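Local coordinates for type II secretion system protein H (Vibrio cholerae, PDB 4DQ9) that forms part of the pseudopilus tip complex of the type II secretion system, which is critical for recognising and binding the proteins to be secreted, at residues V2-A10 with I130-W141; A24-I35 with E110-G121. All coordinates share one frame; numbering follows the deposited sequence.

Contact 1: V2-A10 with I130-W141; sequences VKDEAKISA and IFPKGQEPDEQW
K7 lies across one face of the W141 indole where the start of the long N-terminal helix 2-27 packs on a β-hairpin, the helix-on-sheet arrangement of pseudopilins. Helix 2-10 and strand 130-132 run nearly antiparallel, 171° between directions, with 7.4 Å between the axes at closest approach. K7 CA stands over the five-membered ring, 3.8 Å from its centroid and only 2° off the normal, a CH-pi contact. With CG anti to the backbone N (chi1 -179°) and the chain extended beyond it, the lysine then crosses the indole toward its outer rim: CB meets NE1 and CE2, CG lies above the CE2-CZ2 side, CD comes to 3.4 Å from W141 CZ2, and CE reaches CH2. The aliphatic part of K7 thus covers one face of the indole.

The neighbouring helical turns face the sheet with small residues. A10 CB touches W141 CB at 3.7 Å, A6 CB sits over the I130 carbonyl, and I130 CD1 lies 3.6 Å from the backbone S9 O. At the helix start, V2 CG1 and P132 CB meet at 3.6 Å. L153 of strand 151-154 also touches A10 and W141. No direct hydrogen bond joins the two segments; instead, a water donates to K3 O at 2.6 Å and weakly accepts from W141 NE1 at 3.4 Å.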
# COMPACT_ATOMS: atom_id res chain seq x y z
N VAL A 2 32.10 13.72 -5.43
CA VAL A 2 30.77 13.47 -4.87
C VAL A 2 29.66 14.20 -5.68
O VAL A 2 28.56 13.69 -5.81
CB VAL A 2 30.70 13.80 -3.33
CG1 VAL A 2 29.36 13.47 -2.82
CG2 VAL A 2 31.66 12.92 -2.56
N LYS A 3 29.92 15.40 -6.21
CA LYS A 3 28.87 16.10 -6.97
C LYS A 3 28.57 15.32 -8.23
O LYS A 3 27.44 15.30 -8.74
CB LYS A 3 29.27 17.52 -7.43
CG LYS A 3 29.74 18.51 -6.46
CD LYS A 3 30.09 19.79 -7.36
CE LYS A 3 30.93 20.87 -6.70
NZ LYS A 3 30.21 21.90 -5.82
N ASP A 4 29.59 14.69 -8.81
CA ASP A 4 29.43 13.95 -10.06
C ASP A 4 28.58 12.71 -9.73
O ASP A 4 27.70 12.33 -10.48
CB ASP A 4 30.82 13.56 -10.57
CG ASP A 4 31.62 14.77 -10.99
OD1 ASP A 4 31.02 15.66 -11.68
OD2 ASP A 4 32.82 14.87 -10.63
N GLU A 5 28.86 12.12 -8.57
CA GLU A 5 28.10 10.99 -8.07
C GLU A 5 26.65 11.30 -7.87
O GLU A 5 25.78 10.43 -8.11
CB GLU A 5 28.75 10.39 -6.80
CG GLU A 5 30.09 9.76 -7.03
CD GLU A 5 30.83 9.38 -5.73
OE1 GLU A 5 30.24 9.52 -4.65
OE2 GLU A 5 32.00 8.88 -5.82
N ALA A 6 26.36 12.49 -7.34
CA ALA A 6 24.97 12.87 -7.08
C ALA A 6 24.17 12.91 -8.39
O ALA A 6 23.03 12.46 -8.48
CB ALA A 6 24.93 14.26 -6.40
N LYS A 7 24.74 13.48 -9.44
CA LYS A 7 24.12 13.52 -10.75
C LYS A 7 23.77 12.09 -11.26
O LYS A 7 22.72 11.80 -11.72
CB LYS A 7 25.01 14.18 -11.76
CG LYS A 7 24.38 14.26 -13.14
CD LYS A 7 25.17 15.18 -14.07
CE LYS A 7 24.60 15.05 -15.48
NZ LYS A 7 25.37 15.90 -16.41
N ILE A 8 24.76 11.23 -11.20
CA ILE A 8 24.67 9.86 -11.71
C ILE A 8 23.57 9.17 -10.92
O ILE A 8 22.76 8.36 -11.53
CB ILE A 8 26.01 9.14 -11.52
CG1 ILE A 8 27.01 9.67 -12.53
CG2 ILE A 8 25.82 7.61 -11.64
CD1 ILE A 8 28.41 9.07 -12.37
N SER A 9 23.54 9.40 -9.60
CA SER A 9 22.51 8.76 -8.73
C SER A 9 21.13 9.31 -9.04
O SER A 9 20.14 8.49 -9.07
CB SER A 9 22.79 8.94 -7.26
OG SER A 9 23.90 8.22 -6.89
N ALA A 10 21.03 10.56 -9.44
CA ALA A 10 19.71 11.13 -9.75
C ALA A 10 19.25 10.58 -11.11
O ALA A 10 18.08 10.17 -11.30
CB ALA A 10 19.76 12.69 -9.74
N ILE A 130 19.06 14.32 -4.15
CA ILE A 130 20.32 13.52 -3.89
C ILE A 130 21.44 14.53 -3.92
O ILE A 130 21.59 15.26 -4.88
CB ILE A 130 20.54 12.39 -4.88
CG1 ILE A 130 19.38 11.32 -4.86
CG2 ILE A 130 21.95 11.58 -4.65
CD1 ILE A 130 19.34 10.31 -6.03
N PHE A 131 22.25 14.48 -2.94
CA PHE A 131 23.20 15.53 -2.68
C PHE A 131 24.34 15.14 -1.75
O PHE A 131 24.25 14.24 -0.97
CB PHE A 131 22.52 16.76 -2.13
CG PHE A 131 21.67 16.46 -0.93
CD1 PHE A 131 20.39 15.98 -1.09
CD2 PHE A 131 22.16 16.59 0.37
CE1 PHE A 131 19.57 15.73 -0.03
CE2 PHE A 131 21.34 16.31 1.49
CZ PHE A 131 20.06 15.82 1.31
N PRO A 132 25.46 15.86 -1.85
CA PRO A 132 26.59 15.48 -1.06
C PRO A 132 26.31 15.75 0.44
O PRO A 132 25.69 16.79 0.88
CB PRO A 132 27.69 16.43 -1.52
CG PRO A 132 27.32 16.72 -2.89
CD PRO A 132 25.83 16.84 -2.87
N LYS A 133 26.87 14.84 1.24
CA LYS A 133 26.85 15.00 2.76
C LYS A 133 27.44 16.37 3.13
O LYS A 133 28.43 16.75 2.58
CB LYS A 133 27.55 13.86 3.49
CG LYS A 133 27.44 13.83 4.96
CD LYS A 133 28.20 12.60 5.57
CE LYS A 133 27.87 11.29 4.97
NZ LYS A 133 28.88 10.27 5.40
N GLY A 134 26.76 17.11 4.00
CA GLY A 134 27.22 18.48 4.45
C GLY A 134 26.33 19.55 3.86
O GLY A 134 26.30 20.71 4.33
N GLN A 135 25.53 19.19 2.89
CA GLN A 135 24.63 20.13 2.20
C GLN A 135 23.14 19.85 2.59
O GLN A 135 22.79 18.77 3.09
CB GLN A 135 24.81 19.97 0.73
CG GLN A 135 26.16 20.53 0.29
CD GLN A 135 26.47 20.35 -1.18
OE1 GLN A 135 25.59 20.48 -2.00
NE2 GLN A 135 27.73 20.01 -1.51
N GLU A 136 22.33 20.85 2.32
CA GLU A 136 20.90 20.81 2.51
C GLU A 136 20.26 20.22 1.24
O GLU A 136 20.76 20.39 0.13
CB GLU A 136 20.40 22.25 2.76
CG GLU A 136 20.93 22.92 4.04
CD GLU A 136 20.42 22.26 5.32
OE1 GLU A 136 19.52 21.40 5.27
OE2 GLU A 136 20.92 22.54 6.41
N PRO A 137 19.04 19.70 1.37
CA PRO A 137 18.37 19.07 0.25
C PRO A 137 17.77 19.98 -0.85
O PRO A 137 17.51 19.52 -1.97
CB PRO A 137 17.23 18.31 0.92
CG PRO A 137 16.90 19.15 2.13
CD PRO A 137 18.28 19.58 2.64
N ASP A 138 17.65 21.29 -0.56
CA ASP A 138 17.02 22.21 -1.45
C ASP A 138 17.91 22.52 -2.67
O ASP A 138 19.12 22.56 -2.58
CB ASP A 138 16.71 23.51 -0.66
CG ASP A 138 16.04 23.21 0.69
OD1 ASP A 138 14.77 23.11 0.61
OD2 ASP A 138 16.82 22.96 1.72
N GLU A 139 17.28 22.64 -3.82
CA GLU A 139 17.92 23.06 -5.04
C GLU A 139 19.06 22.13 -5.40
O GLU A 139 20.16 22.56 -5.74
CB GLU A 139 18.46 24.47 -4.83
CG GLU A 139 17.41 25.57 -4.81
CD GLU A 139 18.06 26.84 -5.35
OE1 GLU A 139 19.01 27.39 -4.70
OE2 GLU A 139 17.66 27.24 -6.46
N GLN A 140 18.84 20.82 -5.29
CA GLN A 140 19.89 19.78 -5.59
C GLN A 140 19.47 18.98 -6.81
O GLN A 140 18.37 19.22 -7.36
CB GLN A 140 20.05 18.86 -4.35
CG GLN A 140 20.63 19.53 -3.12
CD GLN A 140 22.09 19.93 -3.22
OE1 GLN A 140 22.76 19.65 -4.18
NE2 GLN A 140 22.62 20.51 -2.15
N TRP A 141 20.29 18.04 -7.26
CA TRP A 141 19.83 17.11 -8.31
C TRP A 141 18.60 16.47 -7.68
O TRP A 141 18.61 16.01 -6.54
CB TRP A 141 20.91 16.07 -8.60
CG TRP A 141 21.93 16.60 -9.53
CD1 TRP A 141 23.21 17.01 -9.26
CD2 TRP A 141 21.77 16.72 -10.94
NE1 TRP A 141 23.82 17.43 -10.41
CE2 TRP A 141 22.93 17.28 -11.46
CE3 TRP A 141 20.69 16.45 -11.81
CZ2 TRP A 141 23.06 17.56 -12.81
CZ3 TRP A 141 20.78 16.75 -13.10
CH2 TRP A 141 21.97 17.31 -13.62
O HOH W 1 27.20 17.14 -10.55

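Contact 2: A24-I35 with E110-G121; sequences AILSGQDFGVRI and EPAPQLFVLSSG. With NA (sodium ion), chain D.
R34 and E110 form a salt bridge at one end of an antiparallel strand pair, 31-35 with 115-117, in the sheet packed on helix 2-27 of this pseudopilin fold. E110 OE1 receives R34 NH1 at 3.0 Å on its anti lone pair, the one away from the other oxygen, with guanidinium and carboxylate 16° from coplanar. The same nitrogen also reaches P111 O at 2.8 Å, while the P111 ring covers one guanidinium face. A bend at chi3 (70°) turns the arginine into this site, and D36 OD2 accepts a hydrogen bond from R34 NE.

Next to it, the Q114 amide pairs with both backbone polar groups of I35: OE1 accepts from I35 N at 2.7 Å and NE2 donates to I35 O at 2.9 Å, both in the carbonyl plane on lone pairs. Q114 and L115 together face V33, a classic β bulge. F31-V117 and V33-L115 are hydrogen-bonded pairs; between them, G32 leaves room for P113. Beyond the strands, D30 OD1 accepts from S119 N at 2.8 Å, and A24 CB packs against L118 O at 3.4 Å.

On the side of F31, V33 and V117, L20 of the helix covers the sheet. Around the salt bridge, a sodium ion lies 2.9 Å from E110 OE2, with Q54 as a further ligand. The carboxylate is therefore divided, OE1 to arginine and OE2 to sodium, and these two positive partners would be expected to favour its ionised form.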
# COMPACT_ATOMS: atom_id res chain seq x y z
N ALA A 24 4.03 -0.33 -15.29
CA ALA A 24 2.66 -0.27 -14.72
C ALA A 24 1.67 -0.13 -15.89
O ALA A 24 0.64 -0.83 -15.95
CB ALA A 24 2.51 0.90 -13.70
N ILE A 25 1.95 0.78 -16.80
CA ILE A 25 1.01 1.11 -17.90
C ILE A 25 0.88 -0.12 -18.83
O ILE A 25 -0.28 -0.54 -19.10
CB ILE A 25 1.48 2.41 -18.62
CG1 ILE A 25 1.19 3.64 -17.73
CG2 ILE A 25 0.71 2.50 -20.05
CD1 ILE A 25 2.06 4.84 -18.07
N LEU A 26 1.99 -0.75 -19.21
CA LEU A 26 2.03 -1.87 -20.15
C LEU A 26 1.40 -3.12 -19.52
O LEU A 26 0.68 -3.86 -20.22
CB LEU A 26 3.45 -2.18 -20.60
CG LEU A 26 4.18 -1.24 -21.58
CD1 LEU A 26 5.66 -1.47 -21.49
CD2 LEU A 26 3.66 -1.45 -22.97
N SER A 27 1.61 -3.34 -18.21
CA SER A 27 1.29 -4.65 -17.57
C SER A 27 -0.02 -4.63 -16.86
O SER A 27 -0.55 -5.72 -16.49
CB SER A 27 2.37 -5.08 -16.56
OG SER A 27 2.36 -4.27 -15.40
N GLY A 28 -0.54 -3.44 -16.57
CA GLY A 28 -1.76 -3.38 -15.77
C GLY A 28 -1.56 -3.67 -14.28
O GLY A 28 -2.53 -3.96 -13.50
N GLN A 29 -0.33 -3.67 -13.86
CA GLN A 29 -0.01 -4.00 -12.47
C GLN A 29 0.49 -2.71 -11.79
O GLN A 29 0.87 -1.76 -12.48
CB GLN A 29 0.98 -5.14 -12.32
CG GLN A 29 0.54 -6.52 -12.96
CD GLN A 29 -0.86 -7.18 -12.53
OE1 GLN A 29 -1.20 -7.34 -11.33
NE2 GLN A 29 -1.61 -7.63 -13.55
N ASP A 30 0.43 -2.67 -10.46
CA ASP A 30 0.85 -1.46 -9.70
C ASP A 30 2.23 -1.75 -9.09
O ASP A 30 2.56 -2.88 -8.63
CB ASP A 30 -0.06 -1.14 -8.56
CG ASP A 30 -1.43 -0.62 -8.94
OD1 ASP A 30 -1.71 -0.21 -10.08
OD2 ASP A 30 -2.28 -0.62 -8.02
N PHE A 31 3.06 -0.72 -9.11
CA PHE A 31 4.40 -0.71 -8.54
C PHE A 31 4.56 0.43 -7.56
O PHE A 31 3.62 1.16 -7.34
CB PHE A 31 5.43 -0.62 -9.70
CG PHE A 31 5.37 -1.82 -10.61
CD1 PHE A 31 4.49 -1.87 -11.71
CD2 PHE A 31 6.17 -2.94 -10.39
CE1 PHE A 31 4.43 -2.95 -12.54
CE2 PHE A 31 6.08 -4.05 -11.20
CZ PHE A 31 5.25 -4.07 -12.28
N GLY A 32 5.70 0.52 -6.93
CA GLY A 32 5.87 1.54 -5.95
C GLY A 32 7.36 1.71 -5.65
O GLY A 32 8.15 0.83 -5.95
N VAL A 33 7.72 2.82 -4.97
CA VAL A 33 9.08 3.02 -4.55
C VAL A 33 9.05 3.32 -3.04
O VAL A 33 8.23 4.12 -2.56
CB VAL A 33 9.78 4.19 -5.24
CG1 VAL A 33 11.12 4.37 -4.59
CG2 VAL A 33 9.80 4.01 -6.70
N ARG A 34 9.81 2.54 -2.25
CA ARG A 34 10.02 2.82 -0.82
C ARG A 34 11.34 3.59 -0.65
O ARG A 34 12.36 3.15 -1.23
CB ARG A 34 9.98 1.59 0.02
CG ARG A 34 9.94 2.06 1.49
CD ARG A 34 9.76 1.01 2.40
NE ARG A 34 11.01 0.26 2.39
CZ ARG A 34 11.16 -0.98 1.97
NH1 ARG A 34 10.16 -1.69 1.49
NH2 ARG A 34 12.39 -1.49 2.01
N ILE A 35 11.29 4.81 -0.09
CA ILE A 35 12.47 5.55 0.19
C ILE A 35 12.80 5.41 1.69
O ILE A 35 11.95 5.67 2.54
CB ILE A 35 12.15 7.03 -0.12
CG1 ILE A 35 11.58 7.22 -1.54
CG2 ILE A 35 13.43 7.91 0.12
CD1 ILE A 35 10.94 8.63 -1.82
N GLU A 110 7.32 -6.69 3.85
CA GLU A 110 8.04 -5.64 3.11
C GLU A 110 7.30 -4.30 3.32
O GLU A 110 6.16 -4.18 2.93
CB GLU A 110 8.01 -6.03 1.64
CG GLU A 110 8.93 -5.31 0.68
CD GLU A 110 10.42 -5.52 0.94
OE1 GLU A 110 11.10 -4.49 1.16
OE2 GLU A 110 10.89 -6.69 0.96
N PRO A 111 7.94 -3.30 3.95
CA PRO A 111 7.25 -2.02 4.26
C PRO A 111 6.73 -1.33 3.02
O PRO A 111 7.40 -1.39 1.98
CB PRO A 111 8.31 -1.17 4.99
CG PRO A 111 9.34 -2.17 5.47
CD PRO A 111 9.33 -3.31 4.44
N ALA A 112 5.56 -0.69 3.12
CA ALA A 112 4.88 -0.16 1.97
C ALA A 112 5.59 1.02 1.35
O ALA A 112 6.24 1.84 2.03
CB ALA A 112 3.52 0.27 2.36
N PRO A 113 5.49 1.12 0.05
CA PRO A 113 6.10 2.29 -0.63
C PRO A 113 5.41 3.57 -0.29
O PRO A 113 4.17 3.56 -0.08
CB PRO A 113 5.82 1.99 -2.13
CG PRO A 113 4.57 1.04 -2.05
CD PRO A 113 4.73 0.27 -0.86
N GLN A 114 6.13 4.70 -0.25
CA GLN A 114 5.53 6.02 -0.10
C GLN A 114 5.14 6.54 -1.47
O GLN A 114 4.25 7.39 -1.57
CB GLN A 114 6.45 7.06 0.52
CG GLN A 114 6.94 6.65 1.85
CD GLN A 114 8.36 6.00 1.74
OE1 GLN A 114 8.78 5.44 0.66
NE2 GLN A 114 9.13 6.15 2.80
N LEU A 115 5.75 6.02 -2.50
CA LEU A 115 5.44 6.42 -3.88
C LEU A 115 4.70 5.35 -4.63
O LEU A 115 5.29 4.28 -4.85
CB LEU A 115 6.70 6.89 -4.66
CG LEU A 115 7.70 7.82 -4.00
CD1 LEU A 115 8.85 8.11 -5.01
CD2 LEU A 115 6.95 9.08 -3.57
N PHE A 116 3.45 5.58 -5.00
CA PHE A 116 2.70 4.67 -5.78
C PHE A 116 2.86 4.95 -7.24
O PHE A 116 2.80 6.12 -7.69
CB PHE A 116 1.23 4.62 -5.36
CG PHE A 116 1.04 4.39 -3.90
CD1 PHE A 116 1.16 3.08 -3.39
CD2 PHE A 116 0.71 5.40 -3.03
CE1 PHE A 116 0.95 2.87 -2.01
CE2 PHE A 116 0.62 5.16 -1.60
CZ PHE A 116 0.69 3.84 -1.15
N VAL A 117 3.01 3.88 -8.00
CA VAL A 117 3.24 3.94 -9.44
C VAL A 117 2.17 3.02 -10.03
O VAL A 117 2.41 1.81 -10.23
CB VAL A 117 4.66 3.56 -9.82
CG1 VAL A 117 4.90 3.62 -11.42
CG2 VAL A 117 5.67 4.43 -9.07
N LEU A 118 0.99 3.62 -10.24
CA LEU A 118 -0.20 2.83 -10.51
C LEU A 118 -0.37 2.50 -12.04
O LEU A 118 0.14 3.20 -12.92
CB LEU A 118 -1.42 3.55 -10.02
CG LEU A 118 -1.45 4.05 -8.56
CD1 LEU A 118 -2.73 4.75 -8.20
CD2 LEU A 118 -1.13 2.91 -7.67
N SER A 119 -1.15 1.46 -12.30
CA SER A 119 -1.47 1.00 -13.64
C SER A 119 -2.14 2.04 -14.52
O SER A 119 -2.04 1.97 -15.75
CB SER A 119 -2.27 -0.30 -13.67
OG SER A 119 -3.47 -0.04 -13.00
N SER A 120 -2.77 3.02 -13.88
CA SER A 120 -3.43 4.12 -14.59
C SER A 120 -2.42 5.08 -15.16
O SER A 120 -2.80 6.00 -15.87
CB SER A 120 -4.24 4.94 -13.57
OG SER A 120 -3.37 5.50 -12.57
N GLY A 121 -1.15 4.94 -14.83
CA GLY A 121 -0.15 5.95 -15.19
C GLY A 121 0.10 7.08 -14.20
O GLY A 121 1.04 7.86 -14.35
NA NA D . 10.09 -8.65 -1.09
O HOH W 2 -2.44 -0.20 -17.45
O HOH W 3 -4.20 -1.33 -10.81
O HOH W 4 11.89 -10.56 -2.00

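Both contacts use helix 2-27, but from its two ends: contact 1 holds the first turns against the sheet containing 126-132, contact 2 the last turn and the strand after it against 110-121, which leads into strand 126-132. Their centres lie 25 Å apart on opposite sides of the chain's centre, with no touch. Each mixes buried residues (A6, A10 and I130; V33, R34 and L115) with exposed ones (K7; I25 and P111). Contact 1 is mainly apolar, crossed by no direct hydrogen bond, as amides such as A6 N and A10 N bond within the helix, and buries 479 Å². Contact 2 adds strand pairing, a side-chain amide and a salt bridge beside a metal, burying 890 Å²; part also meets the second subunit.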